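Local coordinates for protein A-adding tRNA nucleotidyltransferase (Aquifex aeolicus, PDB 4WBY) that adds the terminal adenosine to tRNAs ending in CC, using ATP and magnesium, to complete the CCA 3' end, at residues Glu42-Asp47 against Gly83-Glu88; His65-His70 against Ala78-Gly83. All blocks are in the same frame, centred on the assembly; numbering follows the deposited sequence. Where two conformers were deposited one is given.

Contact 1: Glu42-Asp47 against Gly83-Glu88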
ATOM      1  N   GLU A  42      -4.879  15.496  -4.911  1.00 19.08           N
ATOM      2  CA  GLU A  42      -3.857  15.955  -5.838  1.00 22.84           C
ATOM      3  C   GLU A  42      -3.291  14.760  -6.591  1.00 21.34           C
ATOM      4  O   GLU A  42      -2.848  13.794  -5.978  1.00 24.36           O
ATOM      5  CB  GLU A  42      -2.756  16.698  -5.073  1.00 31.07           C
ATOM      6  CG  GLU A  42      -1.682  17.324  -5.929  1.00 41.35           C
ATOM      7  CD  GLU A  42      -0.683  18.125  -5.106  1.00 47.83           C
ATOM      8  OE1 GLU A  42      -1.047  18.577  -3.996  1.00 51.66           O
ATOM      9  OE2 GLU A  42       0.466  18.295  -5.559  1.00 50.82           O
ATOM     10  N   VAL A  43      -3.329  14.805  -7.918  1.00 19.21           N
ATOM     11  CA  VAL A  43      -2.862  13.676  -8.714  1.00 19.46           C
ATOM     12  C   VAL A  43      -1.708  14.068  -9.641  1.00 18.06           C
ATOM     13  O   VAL A  43      -1.787  15.056 -10.376  1.00 21.44           O
ATOM     14  CB  VAL A  43      -4.011  13.079  -9.548  1.00 25.39           C
ATOM     15  CG1 VAL A  43      -5.002  12.370  -8.649  1.00 25.42           C
ATOM     16  CG2 VAL A  43      -4.723  14.172 -10.284  1.00 29.69           C
ATOM     17  N   TRP A  44      -0.627  13.294  -9.591  1.00 18.16           N
ATOM     18  CA  TRP A  44       0.523  13.555 -10.451  1.00 17.85           C
ATOM     19  C   TRP A  44       0.816  12.416 -11.405  1.00 19.67           C
ATOM     20  O   TRP A  44       1.658  12.554 -12.293  1.00 23.88           O
ATOM     21  CB  TRP A  44       1.760  13.857  -9.605  1.00 19.35           C
ATOM     22  CG  TRP A  44       1.616  15.152  -8.899  1.00 22.00           C
ATOM     23  CD1 TRP A  44       1.242  15.344  -7.598  1.00 25.72           C
ATOM     24  CD2 TRP A  44       1.778  16.453  -9.469  1.00 24.74           C
ATOM     25  NE1 TRP A  44       1.186  16.689  -7.321  1.00 27.46           N
ATOM     26  CE2 TRP A  44       1.513  17.391  -8.452  1.00 27.43           C
ATOM     27  CE3 TRP A  44       2.140  16.916 -10.738  1.00 27.14           C
ATOM     28  CZ2 TRP A  44       1.590  18.765  -8.668  1.00 28.80           C
ATOM     29  CZ3 TRP A  44       2.219  18.279 -10.950  1.00 29.70           C
ATOM     30  CH2 TRP A  44       1.948  19.188  -9.921  1.00 29.26           C
ATOM     31  N   ASP A  45       0.120  11.301 -11.214  1.00 18.91           N
ATOM     32  CA  ASP A  45       0.245  10.135 -12.072  1.00 20.05           C
ATOM     33  C   ASP A  45      -1.050  10.016 -12.857  1.00 20.37           C
ATOM     34  O   ASP A  45      -2.095   9.698 -12.290  1.00 26.14           O
ATOM     35  CB  ASP A  45       0.506   8.863 -11.250  1.00 24.75           C
ATOM     36  CG  ASP A  45       1.883   8.844 -10.591  1.00 32.31           C
ATOM     37  OD1 ASP A  45       2.566   9.889 -10.545  1.00 34.95           O
ATOM     38  OD2 ASP A  45       2.281   7.769 -10.098  1.00 39.86           O
ATOM     39  N   VAL A  46      -0.992  10.302 -14.152  1.00 16.25           N
ATOM     40  CA  VAL A  46      -2.190  10.328 -14.971  1.00 16.50           C
ATOM     41  C   VAL A  46      -2.164   9.219 -16.008  1.00 15.19           C
ATOM     42  O   VAL A  46      -1.186   9.077 -16.754  1.00 16.88           O
ATOM     43  CB  VAL A  46      -2.349  11.690 -15.680  1.00 18.37           C
ATOM     44  CG1 VAL A  46      -3.701  11.795 -16.389  1.00 17.88           C
ATOM     45  CG2 VAL A  46      -2.183  12.831 -14.686  1.00 21.66           C
ATOM     46  N   ASP A  47      -3.249   8.443 -16.045  1.00 15.96           N
ATOM     47  CA  ASP A  47      -3.397   7.335 -16.983  1.00 14.74           C
ATOM     48  C   ASP A  47      -4.393   7.692 -18.072  1.00 13.81           C
ATOM     49  O   ASP A  47      -5.505   8.145 -17.780  1.00 14.38           O
ATOM     50  CB  ASP A  47      -3.856   6.066 -16.260  1.00 17.83           C
ATOM     51  CG  ASP A  47      -2.899   5.634 -15.174  1.00 24.39           C
ATOM     52  OD1 ASP A  47      -1.684   5.904 -15.300  1.00 25.50           O
ATOM     53  OD2 ASP A  47      -3.369   5.016 -14.188  1.00 28.57           O
ATOM     54  N   GLY A  83       7.787  17.193 -16.558  1.00 19.33           N
ATOM     55  CA  GLY A  83       7.876  17.878 -15.281  1.00 21.87           C
ATOM     56  C   GLY A  83       7.551  16.889 -14.171  1.00 22.02           C
ATOM     57  O   GLY A  83       8.117  15.802 -14.118  1.00 22.06           O
ATOM     58  N   LYS A  84       6.612  17.250 -13.301  1.00 22.72           N
ATOM     59  CA  LYS A  84       6.232  16.389 -12.184  1.00 23.01           C
ATOM     60  C   LYS A  84       5.176  15.341 -12.550  1.00 19.61           C
ATOM     61  O   LYS A  84       4.825  14.488 -11.726  1.00 22.61           O
ATOM     62  CB  LYS A  84       5.720  17.248 -11.025  1.00 29.08           C
ATOM     63  CG  LYS A  84       6.775  18.158 -10.423  1.00 38.52           C
ATOM     64  CD  LYS A  84       7.814  17.351  -9.670  1.00 47.26           C
ATOM     65  CE  LYS A  84       8.868  18.249  -9.037  1.00 52.26           C
ATOM     66  NZ  LYS A  84       9.824  17.470  -8.207  1.00 53.76           N
ATOM     67  N   LEU A  85       4.661  15.407 -13.773  1.00 17.30           N
ATOM     68  CA  LEU A  85       3.601  14.495 -14.215  1.00 16.75           C
ATOM     69  C   LEU A  85       4.123  13.189 -14.800  1.00 18.63           C
ATOM     70  O   LEU A  85       4.849  13.196 -15.793  1.00 21.97           O
ATOM     71  CB  LEU A  85       2.727  15.168 -15.266  1.00 18.78           C
ATOM     72  CG  LEU A  85       1.825  16.293 -14.794  1.00 23.40           C
ATOM     73  CD1 LEU A  85       1.219  16.972 -16.016  1.00 25.48           C
ATOM     74  CD2 LEU A  85       0.737  15.743 -13.887  1.00 26.32           C
ATOM     75  N   LYS A  86       3.725  12.071 -14.211  1.00 16.60           N
ATOM     76  CA  LYS A  86       4.028  10.763 -14.782  1.00 17.12           C
ATOM     77  C   LYS A  86       2.827  10.310 -15.588  1.00 17.22           C
ATOM     78  O   LYS A  86       1.724  10.181 -15.044  1.00 20.12           O
ATOM     79  CB  LYS A  86       4.367   9.744 -13.691  1.00 21.54           C
ATOM     80  CG  LYS A  86       5.658  10.080 -12.966  1.00 27.42           C
ATOM     81  CD  LYS A  86       5.972   9.060 -11.881  1.00 35.23           C
ATOM     82  CE  LYS A  86       6.207   7.681 -12.475  1.00 43.93           C
ATOM     83  NZ  LYS A  86       6.634   6.690 -11.448  1.00 48.80           N
ATOM     84  N   LEU A  87       3.043  10.082 -16.879  1.00 15.01           N
ATOM     85  CA  LEU A  87       1.966   9.768 -17.802  1.00 15.35           C
ATOM     86  C   LEU A  87       2.051   8.344 -18.338  1.00 13.87           C
ATOM     87  O   LEU A  87       3.125   7.856 -18.702  1.00 17.79           O
ATOM     88  CB  LEU A  87       1.977  10.753 -18.975  1.00 16.54           C
ATOM     89  CG  LEU A  87       2.018  12.237 -18.609  1.00 16.19           C
ATOM     90  CD1 LEU A  87       2.197  13.064 -19.872  1.00 18.85           C
ATOM     91  CD2 LEU A  87       0.769  12.665 -17.838  1.00 18.72           C
ATOM     92  N   GLU A  88       0.903   7.684 -18.397  1.00 14.50           N
ATOM     93  CA  GLU A  88       0.787   6.401 -19.068  1.00 16.02           C
ATOM     94  C   GLU A  88      -0.266   6.513 -20.157  1.00 15.49           C
ATOM     95  O   GLU A  88      -1.331   7.088 -19.930  1.00 17.88           O
ATOM     96  CB  GLU A  88       0.407   5.291 -18.092  1.00 20.36           C
ATOM     97  CG  GLU A  88       0.066   3.992 -18.796  1.00 28.85           C
ATOM     98  CD  GLU A  88      -0.523   2.960 -17.866  1.00 37.13           C
ATOM     99  OE1 GLU A  88       0.214   2.486 -16.978  1.00 40.34           O
ATOM    100  OE2 GLU A  88      -1.721   2.623 -18.022  1.00 37.51           O
TER
HETATM  101  O   HOH W   1       4.713  12.065 -10.706  1.00 38.43           O
HETATM  102  O   HOH W   2       4.491   6.886  -9.098  1.00 49.06           O
HETATM  103  O   HOH W   3       0.735   7.371 -14.668  1.00 26.74           O
HETATM  104  O   HOH W   4      -0.043   4.219 -14.303  1.00 44.16           O
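W44 offers its carbonyl to K86 where strand 45-51 starts alongside strand 85-91, and its NE1 bonds E42 OE2. K86 N bonds W44 O at 2.9 Å, V46 N returns to K86 O, and E88 N reaches V46 O at 3.0 Å, a parallel pairing that places D45, K86, D47 and E88 on one face. On that face K86 runs beside D45, pointing the same way. K86 CB lies 3.6 Å from D45 OD1, CG and CD stay near the same oxygen, and the bend at chi3 (63°) turns the tip aside, so that NZ meets D45 OD2 through a water. Further along, the D47 and E88 carboxylates stack with planes 14° apart, D47 OD1 4.3 Å from E88 OE1; one water is within bonding distance of both, with more acceptors in reach than protons to give, and H79 also bonds E88 OE1. On the face of V46 and L87, V46 CB packs against L87 CD2 at 3.9 Å. Where the strands begin, W44 CE3 touches K84 CB and L85 CD2, each at 3.6 Å. The two aspartates, inferred magnesium ligands, form the Asp-X-Asp motif of the nucleotidyltransferase head-domain sheet.

Contact 2: His65-His70 against Ala78-Gly83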
ATOM      1  N   HIS A  65       7.561  17.728 -26.231  1.00 16.91           N
ATOM      2  CA  HIS A  65       8.067  18.173 -24.934  1.00 17.06           C
ATOM      3  C   HIS A  65       9.544  17.859 -24.703  1.00 17.89           C
ATOM      4  O   HIS A  65      10.097  18.215 -23.664  1.00 19.47           O
ATOM      5  CB  HIS A  65       7.209  17.577 -23.820  1.00 16.31           C
ATOM      6  CG  HIS A  65       5.884  18.250 -23.694  1.00 16.03           C
ATOM      7  ND1 HIS A  65       5.670  19.308 -22.836  1.00 18.89           N
ATOM      8  CD2 HIS A  65       4.718  18.067 -24.365  1.00 16.79           C
ATOM      9  CE1 HIS A  65       4.421  19.723 -22.958  1.00 19.17           C
ATOM     10  NE2 HIS A  65       3.827  18.992 -23.884  1.00 18.46           N
ATOM     11  N   GLY A  66      10.185  17.228 -25.685  1.00 17.31           N
ATOM     12  CA  GLY A  66      11.595  16.891 -25.577  1.00 18.67           C
ATOM     13  C   GLY A  66      11.918  15.916 -24.458  1.00 18.88           C
ATOM     14  O   GLY A  66      12.979  16.026 -23.832  1.00 18.13           O
ATOM     15  N   VAL A  67      11.025  14.958 -24.197  1.00 17.21           N
ATOM     16  CA  VAL A  67      11.281  13.968 -23.145  1.00 17.06           C
ATOM     17  C   VAL A  67      11.415  12.553 -23.692  1.00 16.97           C
ATOM     18  O   VAL A  67      10.897  12.235 -24.765  1.00 18.59           O
ATOM     19  CB  VAL A  67      10.171  13.972 -22.055  1.00 16.97           C
ATOM     20  CG1 VAL A  67      10.115  15.331 -21.362  1.00 18.42           C
ATOM     21  CG2 VAL A  67       8.804  13.564 -22.632  1.00 16.49           C
ATOM     22  N   ASN A  68      12.099  11.703 -22.929  1.00 17.08           N
ATOM     23  CA  ASN A  68      12.200  10.288 -23.254  1.00 17.80           C
ATOM     24  C   ASN A  68      10.824   9.641 -23.138  1.00 17.47           C
ATOM     25  O   ASN A  68       9.971  10.090 -22.359  1.00 19.13           O
ATOM     26  CB  ASN A  68      13.207   9.589 -22.329  1.00 19.10           C
ATOM     27  CG  ASN A  68      13.655   8.220 -22.852  1.00 22.68           C
ATOM     28  OD1 ASN A  68      13.604   7.950 -24.050  1.00 24.04           O
ATOM     29  ND2 ASN A  68      14.094   7.349 -21.941  1.00 23.92           N
ATOM     30  N   VAL A  69      10.603   8.601 -23.931  1.00 18.79           N
ATOM     31  CA  VAL A  69       9.382   7.821 -23.829  1.00 19.40           C
ATOM     32  C   VAL A  69       9.752   6.337 -23.833  1.00 19.95           C
ATOM     33  O   VAL A  69      10.728   5.923 -24.477  1.00 21.26           O
ATOM     34  CB  VAL A  69       8.383   8.181 -24.967  1.00 21.55           C
ATOM     35  CG1 VAL A  69       9.054   8.102 -26.329  1.00 23.67           C
ATOM     36  CG2 VAL A  69       7.136   7.306 -24.903  1.00 24.29           C
ATOM     37  N   HIS A  70       9.009   5.560 -23.051  1.00 19.52           N
ATOM     38  CA  HIS A  70       9.199   4.121 -22.935  1.00 20.83           C
ATOM     39  C   HIS A  70       8.040   3.370 -23.550  1.00 20.38           C
ATOM     40  O   HIS A  70       6.991   3.259 -22.921  1.00 21.23           O
ATOM     41  CB  HIS A  70       9.290   3.694 -21.466  0.50 22.17           C
ATOM     42  CG  HIS A  70      10.611   3.957 -20.814  0.50 24.12           C
ATOM     43  ND1 HIS A  70      10.817   3.745 -19.467  0.50 25.22           N
ATOM     44  CD2 HIS A  70      11.794   4.384 -21.314  0.50 21.92           C
ATOM     45  CE1 HIS A  70      12.068   4.043 -19.164  0.50 25.00           C
ATOM     46  NE2 HIS A  70      12.681   4.436 -20.266  0.50 24.42           N
ATOM     47  N   ALA A  78       2.640   3.061 -23.448  1.00 16.78           N
ATOM     48  CA  ALA A  78       3.866   3.852 -23.361  1.00 16.97           C
ATOM     49  C   ALA A  78       3.839   4.735 -22.123  1.00 17.04           C
ATOM     50  O   ALA A  78       2.779   5.165 -21.681  1.00 18.25           O
ATOM     51  CB  ALA A  78       4.056   4.701 -24.616  1.00 19.06           C
ATOM     52  N   HIS A  79       5.014   5.008 -21.575  1.00 17.76           N
ATOM     53  CA  HIS A  79       5.147   5.839 -20.387  1.00 19.48           C
ATOM     54  C   HIS A  79       6.132   6.963 -20.643  1.00 17.49           C
ATOM     55  O   HIS A  79       7.128   6.778 -21.350  1.00 17.77           O
ATOM     56  CB  HIS A  79       5.606   5.004 -19.183  1.00 25.35           C
ATOM     57  CG  HIS A  79       4.688   3.872 -18.842  1.00 33.89           C
ATOM     58  ND1 HIS A  79       4.651   2.699 -19.565  1.00 39.57           N
ATOM     59  CD2 HIS A  79       3.769   3.736 -17.857  1.00 38.99           C
ATOM     60  CE1 HIS A  79       3.754   1.887 -19.036  1.00 40.93           C
ATOM     61  NE2 HIS A  79       3.204   2.492 -17.998  1.00 40.80           N
ATOM     62  N   LEU A  80       5.834   8.136 -20.093  1.00 16.15           N
ATOM     63  CA  LEU A  80       6.759   9.266 -20.136  1.00 15.62           C
ATOM     64  C   LEU A  80       6.474  10.186 -18.963  1.00 15.59           C
ATOM     65  O   LEU A  80       5.438  10.075 -18.305  1.00 18.43           O
ATOM     66  CB  LEU A  80       6.657  10.030 -21.462  1.00 17.01           C
ATOM     67  CG  LEU A  80       5.280  10.607 -21.779  1.00 17.17           C
ATOM     68  CD1 LEU A  80       5.381  11.941 -22.501  1.00 23.10           C
ATOM     69  CD2 LEU A  80       4.493   9.623 -22.628  1.00 24.31           C
ATOM     70  N   LYS A  81       7.417  11.072 -18.682  1.00 17.20           N
ATOM     71  CA  LYS A  81       7.280  12.023 -17.597  1.00 17.04           C
ATOM     72  C   LYS A  81       7.484  13.422 -18.160  1.00 16.69           C
ATOM     73  O   LYS A  81       8.423  13.657 -18.915  1.00 19.20           O
ATOM     74  CB  LYS A  81       8.292  11.728 -16.486  1.00 20.38           C
ATOM     75  CG  LYS A  81       8.090  12.557 -15.221  1.00 26.52           C
ATOM     76  CD  LYS A  81       9.017  12.118 -14.091  1.00 31.45           C
ATOM     77  CE  LYS A  81       8.750  12.911 -12.816  1.00 35.61           C
ATOM     78  NZ  LYS A  81       9.590  12.456 -11.670  1.00 38.89           N
ATOM     79  N   ILE A  82       6.594  14.340 -17.809  1.00 17.04           N
ATOM     80  CA  ILE A  82       6.740  15.733 -18.194  1.00 17.87           C
ATOM     81  C   ILE A  82       6.672  16.567 -16.918  1.00 18.66           C
ATOM     82  O   ILE A  82       5.634  16.626 -16.262  1.00 18.68           O
ATOM     83  CB  ILE A  82       5.651  16.181 -19.195  1.00 18.39           C
ATOM     84  CG1 ILE A  82       5.759  15.384 -20.497  1.00 20.26           C
ATOM     85  CG2 ILE A  82       5.802  17.665 -19.503  1.00 21.83           C
ATOM     86  CD1 ILE A  82       4.626  15.651 -21.479  1.00 23.27           C
ATOM     87  N   GLY A  83       7.787  17.193 -16.558  1.00 19.33           N
ATOM     88  CA  GLY A  83       7.876  17.878 -15.281  1.00 21.87           C
ATOM     89  C   GLY A  83       7.551  16.889 -14.171  1.00 22.02           C
ATOM     90  O   GLY A  83       8.117  15.802 -14.118  1.00 22.06           O
TER
HETATM   91  O   HOH W   5      10.065  10.714 -19.791  1.00 19.22           O
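H70 N donates to H79 O at 2.8 Å with a nearly straight N-H...O angle of 172°. H79 N answers to H70 O at 3.0 Å. These two bonds make the antiparallel hydrogen-bonded pair of a beta hairpin, strands 69-72 and 77-82, at the outer edge of the head-domain sheet. Toward H65 the two segments draw apart, the CA atoms of V67 and I82 standing 6.9 Å from each other, and a water takes over, donating to N68 O and accepting from K81 N. Apolar groups fill the inner side: placed anti to the backbone N, V69 CG2 is the methyl that reaches A78 CB, at 4.0 Å, and V67 CG2 meets L80 CD1 at 3.8 Å, the two side chains crossing at about a right angle. V67, V69, A78 and L80 also touch alanines of helix 54-65; G66, the first residue to leave that helix, has the positive phi of a Schellman motif. Just there the imidazole of H65 is fixed twice, by a bond from NE2 to E15 of helix 7-22 and by I82 beneath one face. A serine in place of H65 would probably leave the E15 carboxylate without this partner and the I82 methyl without its aromatic cover. That methyl, CD1, makes a CH-pi contact 3.8 Å from the ring centroid and 19° off its normal, while I82 CG2 approaches H65 ND1 at 3.7 Å.

Overall arrangement
Contacts 1 and 2 join two strand pairs of one mixed sheet, and the antiparallel pairing of strands 77-82 and 85-91 links them; their centres are 11 Å apart. They share G83, in the turn between those two strands, and along the chain contact 2 is nested within the loop that contact 1 closes. Between strands 77-82 and 85-91, L87 N lies 2.8 Å from L80 O, a probable hydrogen bond, and L87 CD1 packs on I82 CD1 at 3.9 Å. Contact 1 carries the inferred magnesium ligands; the D47 side chain is about 4 Å from that of V33, part of the ATP site. Contact 2 flanks it, with the H79 side chain about 6 Å from that of D47.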